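Local coordinates for ribonucleoside-diphosphate reductase (Pseudomonas aeruginosa, PDB 5IM3), which probably reduces ribonucleoside diphosphates to the deoxyribonucleotides needed for DNA synthesis, and binds the allosteric nucleotide dATP, at residues 254-268 and 311-325. Residues are numbered along the deposited sequence; the frame is centred on the assembly and turned at random.
Sequences YAKALPAYIEKGAEF and KDGIRFELPQIFFMR
Y261 reaches from helix 254-267 onto I321, F316 and E317 in a mostly helical region of this ribonucleotide reductase large chain, 311-325 falling in the family's all-alpha domain; two helix segments pack knob-into-hole at -56°, their axes 10.5 Å apart. The knob is I321, set among Y254, A257, L258 and Y261. From its CB, CG2 lies over one face of the Y261 ring, displaced toward the rim and 3.5 Å from Y261 CD2; CG1 comes to the edge of the Y254 ring; the terminal CD1 runs on to the helix backbone, 3.7 Å from L258 N, and touches A257 CB. CG2 lies anti to the backbone N and CG1 beside that N (chi1 -77°), which spreads the two branches between the two tyrosines. Y254 lays a ring face against Q320 CB, and its OH takes a weak but fairly straight bond from Q320 N, 3.3 Å away (164°). The stronger polar partner of both side chains is D292, which bonds the Y254 hydroxyl through OD2 and Q320 NE2 through OD1. The Y261 ring passes obliquely by F316, whose carbonyl O lies at its edge, and its hydroxyl sits very close to E317 OE2, a weak hydrogen bond of doubtful length. R325 grips the same carboxylate side-on, NE on the syn lone pair of OE2 and NH2 on OE1, in a buried salt bridge; I309 N also bonds OE1, which probably holds the carboxylate in one orientation. F316 stacks on F238 of helix 219-239. Where helix 254-267 ends, K311 of a type I' hairpin crosses F268: its CD stands over the ring centre, and the bend at chi4 leaves NZ off-centre, 4.5 Å from the F268 ring centroid, in a cation-pi contact.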
# COMPACT_ATOMS: atom_id res chain seq x y z
N TYR A 254 31.74 60.82 5.17
CA TYR A 254 31.40 60.14 3.93
C TYR A 254 31.97 60.88 2.73
O TYR A 254 32.39 60.25 1.75
CB TYR A 254 29.88 60.01 3.80
CG TYR A 254 29.35 58.61 4.05
CD1 TYR A 254 29.87 57.52 3.35
CD2 TYR A 254 28.34 58.38 4.96
CE1 TYR A 254 29.39 56.24 3.58
CE2 TYR A 254 27.85 57.11 5.19
CZ TYR A 254 28.38 56.04 4.49
OH TYR A 254 27.90 54.77 4.71
N ALA A 255 32.00 62.21 2.79
CA ALA A 255 32.56 62.99 1.69
C ALA A 255 34.08 62.87 1.64
O ALA A 255 34.67 62.90 0.55
CB ALA A 255 32.16 64.46 1.83
N LYS A 256 34.73 62.73 2.80
CA LYS A 256 36.18 62.53 2.81
C LYS A 256 36.55 61.12 2.36
O LYS A 256 37.60 60.92 1.75
CB LYS A 256 36.74 62.81 4.20
CG LYS A 256 36.73 64.29 4.58
CD LYS A 256 38.01 64.99 4.15
CE LYS A 256 37.81 66.49 3.99
NZ LYS A 256 37.04 66.82 2.76
N ALA A 257 35.69 60.14 2.65
CA ALA A 257 36.02 58.75 2.36
C ALA A 257 35.82 58.39 0.89
O ALA A 257 36.55 57.55 0.36
CB ALA A 257 35.18 57.82 3.23
N LEU A 258 34.85 59.02 0.22
CA LEU A 258 34.58 58.69 -1.18
C LEU A 258 35.82 58.85 -2.06
O LEU A 258 36.21 57.87 -2.73
CB LEU A 258 33.41 59.53 -1.69
CG LEU A 258 33.16 59.47 -3.20
CD1 LEU A 258 32.84 58.05 -3.65
CD2 LEU A 258 32.05 60.43 -3.59
N PRO A 259 36.47 60.01 -2.12
CA PRO A 259 37.67 60.11 -2.97
C PRO A 259 38.78 59.17 -2.54
O PRO A 259 39.49 58.65 -3.40
CB PRO A 259 38.07 61.59 -2.84
CG PRO A 259 37.50 62.03 -1.55
CD PRO A 259 36.20 61.27 -1.41
N ALA A 260 38.93 58.94 -1.24
CA ALA A 260 39.91 57.95 -0.78
C ALA A 260 39.53 56.56 -1.25
O ALA A 260 40.41 55.74 -1.57
CB ALA A 260 40.02 57.99 0.74
N TYR A 261 38.23 56.26 -1.31
CA TYR A 261 37.79 54.94 -1.74
C TYR A 261 38.07 54.74 -3.23
O TYR A 261 38.59 53.69 -3.63
CB TYR A 261 36.30 54.77 -1.45
CG TYR A 261 35.68 53.60 -2.17
CD1 TYR A 261 35.79 52.31 -1.67
CD2 TYR A 261 34.97 53.78 -3.35
CE1 TYR A 261 35.23 51.23 -2.32
CE2 TYR A 261 34.40 52.71 -4.01
CZ TYR A 261 34.53 51.44 -3.50
OH TYR A 261 33.96 50.38 -4.15
N ILE A 262 37.74 55.73 -4.05
CA ILE A 262 37.95 55.60 -5.49
C ILE A 262 39.43 55.46 -5.82
O ILE A 262 39.81 54.69 -6.70
CB ILE A 262 37.32 56.80 -6.23
CG1 ILE A 262 35.80 56.83 -6.01
CG2 ILE A 262 37.65 56.75 -7.72
CD1 ILE A 262 35.06 55.65 -6.60
N GLU A 263 40.28 56.21 -5.12
CA GLU A 263 41.71 56.16 -5.41
C GLU A 263 42.28 54.79 -5.10
O GLU A 263 43.02 54.21 -5.91
CB GLU A 263 42.45 57.25 -4.62
CG GLU A 263 43.89 57.44 -5.05
CD GLU A 263 44.53 58.67 -4.44
OE1 GLU A 263 43.88 59.35 -3.61
OE2 GLU A 263 45.70 58.98 -4.79
N LYS A 264 41.95 54.24 -3.93
CA LYS A 264 42.43 52.90 -3.60
C LYS A 264 41.73 51.83 -4.43
O LYS A 264 42.34 50.81 -4.77
CB LYS A 264 42.24 52.61 -2.10
CG LYS A 264 43.26 53.28 -1.19
CD LYS A 264 44.69 52.84 -1.52
CE LYS A 264 45.69 53.37 -0.50
NZ LYS A 264 45.55 52.69 0.82
N GLY A 265 40.46 52.05 -4.77
CA GLY A 265 39.74 51.08 -5.58
C GLY A 265 40.36 50.91 -6.96
O GLY A 265 40.55 49.79 -7.44
N ALA A 266 40.70 52.03 -7.60
CA ALA A 266 41.34 51.95 -8.91
C ALA A 266 42.78 51.48 -8.80
O ALA A 266 43.27 50.79 -9.70
CB ALA A 266 41.27 53.31 -9.60
N GLU A 267 43.47 51.85 -7.72
CA GLU A 267 44.84 51.40 -7.52
C GLU A 267 44.93 49.88 -7.55
O GLU A 267 45.80 49.30 -8.21
CB GLU A 267 45.38 51.95 -6.20
CG GLU A 267 46.76 51.44 -5.82
CD GLU A 267 47.25 52.00 -4.50
OE1 GLU A 267 46.71 53.04 -4.05
OE2 GLU A 267 48.18 51.41 -3.90
N PHE A 268 44.01 49.21 -6.85
CA PHE A 268 43.98 47.75 -6.81
C PHE A 268 43.16 47.16 -7.95
O PHE A 268 42.91 45.95 -7.95
CB PHE A 268 43.41 47.29 -5.46
CG PHE A 268 44.18 47.82 -4.28
CD1 PHE A 268 45.57 47.75 -4.26
CD2 PHE A 268 43.53 48.40 -3.21
CE1 PHE A 268 46.28 48.24 -3.18
CE2 PHE A 268 44.24 48.89 -2.13
CZ PHE A 268 45.62 48.81 -2.12
N LYS A 311 39.58 44.03 0.09
CA LYS A 311 40.92 43.58 -0.24
C LYS A 311 41.55 42.95 0.99
O LYS A 311 41.44 43.49 2.10
CB LYS A 311 41.81 44.73 -0.74
CG LYS A 311 43.21 44.27 -1.10
CD LYS A 311 44.03 45.36 -1.75
CE LYS A 311 45.32 44.80 -2.33
NZ LYS A 311 45.07 43.85 -3.45
N ASP A 312 42.23 41.82 0.79
CA ASP A 312 42.83 41.07 1.89
C ASP A 312 41.80 40.72 2.95
O ASP A 312 42.11 40.68 4.15
CB ASP A 312 44.00 41.84 2.51
CG ASP A 312 45.08 42.20 1.50
OD1 ASP A 312 45.33 41.40 0.57
OD2 ASP A 312 45.69 43.28 1.63
N GLY A 313 40.56 40.46 2.53
CA GLY A 313 39.48 40.18 3.45
C GLY A 313 38.89 41.39 4.14
O GLY A 313 37.92 41.24 4.89
N ILE A 314 39.43 42.58 3.91
CA ILE A 314 38.98 43.80 4.58
C ILE A 314 38.01 44.53 3.66
O ILE A 314 38.37 44.93 2.55
CB ILE A 314 40.17 44.70 4.95
CG1 ILE A 314 41.10 43.98 5.93
CG2 ILE A 314 39.68 46.02 5.54
CD1 ILE A 314 42.34 44.76 6.30
N ARG A 315 36.77 44.71 4.13
CA ARG A 315 35.80 45.51 3.41
C ARG A 315 36.12 46.99 3.62
O ARG A 315 36.09 47.48 4.76
CB ARG A 315 34.38 45.20 3.90
CG ARG A 315 33.71 44.03 3.20
CD ARG A 315 34.40 42.71 3.49
NE ARG A 315 33.60 41.58 3.04
CZ ARG A 315 34.06 40.34 2.92
NH1 ARG A 315 35.33 40.06 3.20
NH2 ARG A 315 33.26 39.37 2.50
N PHE A 316 36.42 47.70 2.53
CA PHE A 316 36.67 49.13 2.60
C PHE A 316 35.66 49.93 1.78
O PHE A 316 35.94 51.07 1.40
CB PHE A 316 38.10 49.45 2.16
CG PHE A 316 38.39 49.14 0.72
CD1 PHE A 316 38.74 47.86 0.32
CD2 PHE A 316 38.34 50.14 -0.24
CE1 PHE A 316 39.02 47.58 -1.00
CE2 PHE A 316 38.61 49.87 -1.57
CZ PHE A 316 38.95 48.59 -1.95
N GLU A 317 34.48 49.36 1.53
CA GLU A 317 33.38 50.05 0.85
C GLU A 317 32.21 50.16 1.82
O GLU A 317 31.61 49.14 2.19
CB GLU A 317 32.99 49.32 -0.43
CG GLU A 317 31.96 50.06 -1.27
CD GLU A 317 31.68 49.37 -2.59
OE1 GLU A 317 31.61 48.13 -2.61
OE2 GLU A 317 31.53 50.09 -3.61
N LEU A 318 31.86 51.39 2.21
CA LEU A 318 30.75 51.62 3.11
C LEU A 318 29.42 51.66 2.35
O LEU A 318 29.40 51.90 1.14
CB LEU A 318 30.96 52.92 3.88
CG LEU A 318 31.98 52.83 5.02
CD1 LEU A 318 32.38 54.21 5.53
CD2 LEU A 318 31.42 51.99 6.16
N PRO A 319 28.30 51.44 3.05
CA PRO A 319 27.04 51.22 2.32
C PRO A 319 26.65 52.35 1.38
O PRO A 319 26.29 52.09 0.22
CB PRO A 319 26.02 51.04 3.45
CG PRO A 319 26.82 50.56 4.61
CD PRO A 319 28.13 51.28 4.50
N GLN A 320 26.70 53.60 1.83
CA GLN A 320 26.31 54.70 0.96
C GLN A 320 27.30 54.90 -0.18
O GLN A 320 26.92 55.36 -1.26
CB GLN A 320 26.16 56.00 1.76
CG GLN A 320 25.10 55.93 2.85
CD GLN A 320 23.75 55.46 2.32
OE1 GLN A 320 23.17 56.08 1.43
NE2 GLN A 320 23.26 54.35 2.87
N ILE A 321 28.57 54.56 0.05
CA ILE A 321 29.55 54.61 -1.03
C ILE A 321 29.32 53.46 -2.00
O ILE A 321 29.55 53.61 -3.21
CB ILE A 321 30.97 54.62 -0.45
CG1 ILE A 321 31.29 56.02 0.10
CG2 ILE A 321 32.01 54.19 -1.49
CD1 ILE A 321 32.63 56.13 0.82
N PHE A 322 28.87 52.31 -1.50
CA PHE A 322 28.47 51.22 -2.39
C PHE A 322 27.38 51.67 -3.35
O PHE A 322 27.50 51.50 -4.57
CB PHE A 322 28.00 50.02 -1.56
CG PHE A 322 27.24 48.99 -2.35
CD1 PHE A 322 27.91 48.11 -3.20
CD2 PHE A 322 25.86 48.90 -2.25
CE1 PHE A 322 27.21 47.17 -3.92
CE2 PHE A 322 25.16 47.96 -2.98
CZ PHE A 322 25.83 47.09 -3.81
N PHE A 323 26.31 52.27 -2.82
CA PHE A 323 25.24 52.75 -3.68
C PHE A 323 25.73 53.82 -4.64
O PHE A 323 25.26 53.90 -5.78
CB PHE A 323 24.07 53.28 -2.84
CG PHE A 323 23.28 52.20 -2.15
CD1 PHE A 323 22.90 51.05 -2.82
CD2 PHE A 323 22.91 52.35 -0.82
CE1 PHE A 323 22.18 50.06 -2.18
CE2 PHE A 323 22.18 51.36 -0.17
CZ PHE A 323 21.81 50.22 -0.86
N MET A 324 26.68 54.65 -4.20
CA MET A 324 27.21 55.69 -5.06
C MET A 324 28.08 55.09 -6.17
O MET A 324 28.08 55.59 -7.30
CB MET A 324 28.00 56.70 -4.23
CG MET A 324 28.56 57.88 -5.03
SD MET A 324 27.30 58.86 -5.85
CE MET A 324 26.57 59.72 -4.45
N ARG A 325 28.81 54.01 -5.87
CA ARG A 325 29.59 53.35 -6.92
C ARG A 325 28.68 52.80 -8.00
O ARG A 325 28.96 52.94 -9.20
CB ARG A 325 30.44 52.21 -6.34
CG ARG A 325 30.74 51.14 -7.40
CD ARG A 325 31.77 50.12 -6.96
NE ARG A 325 31.25 49.19 -5.96
CZ ARG A 325 30.54 48.10 -6.24
NH1 ARG A 325 30.21 47.79 -7.49
NH2 ARG A 325 30.13 47.31 -5.25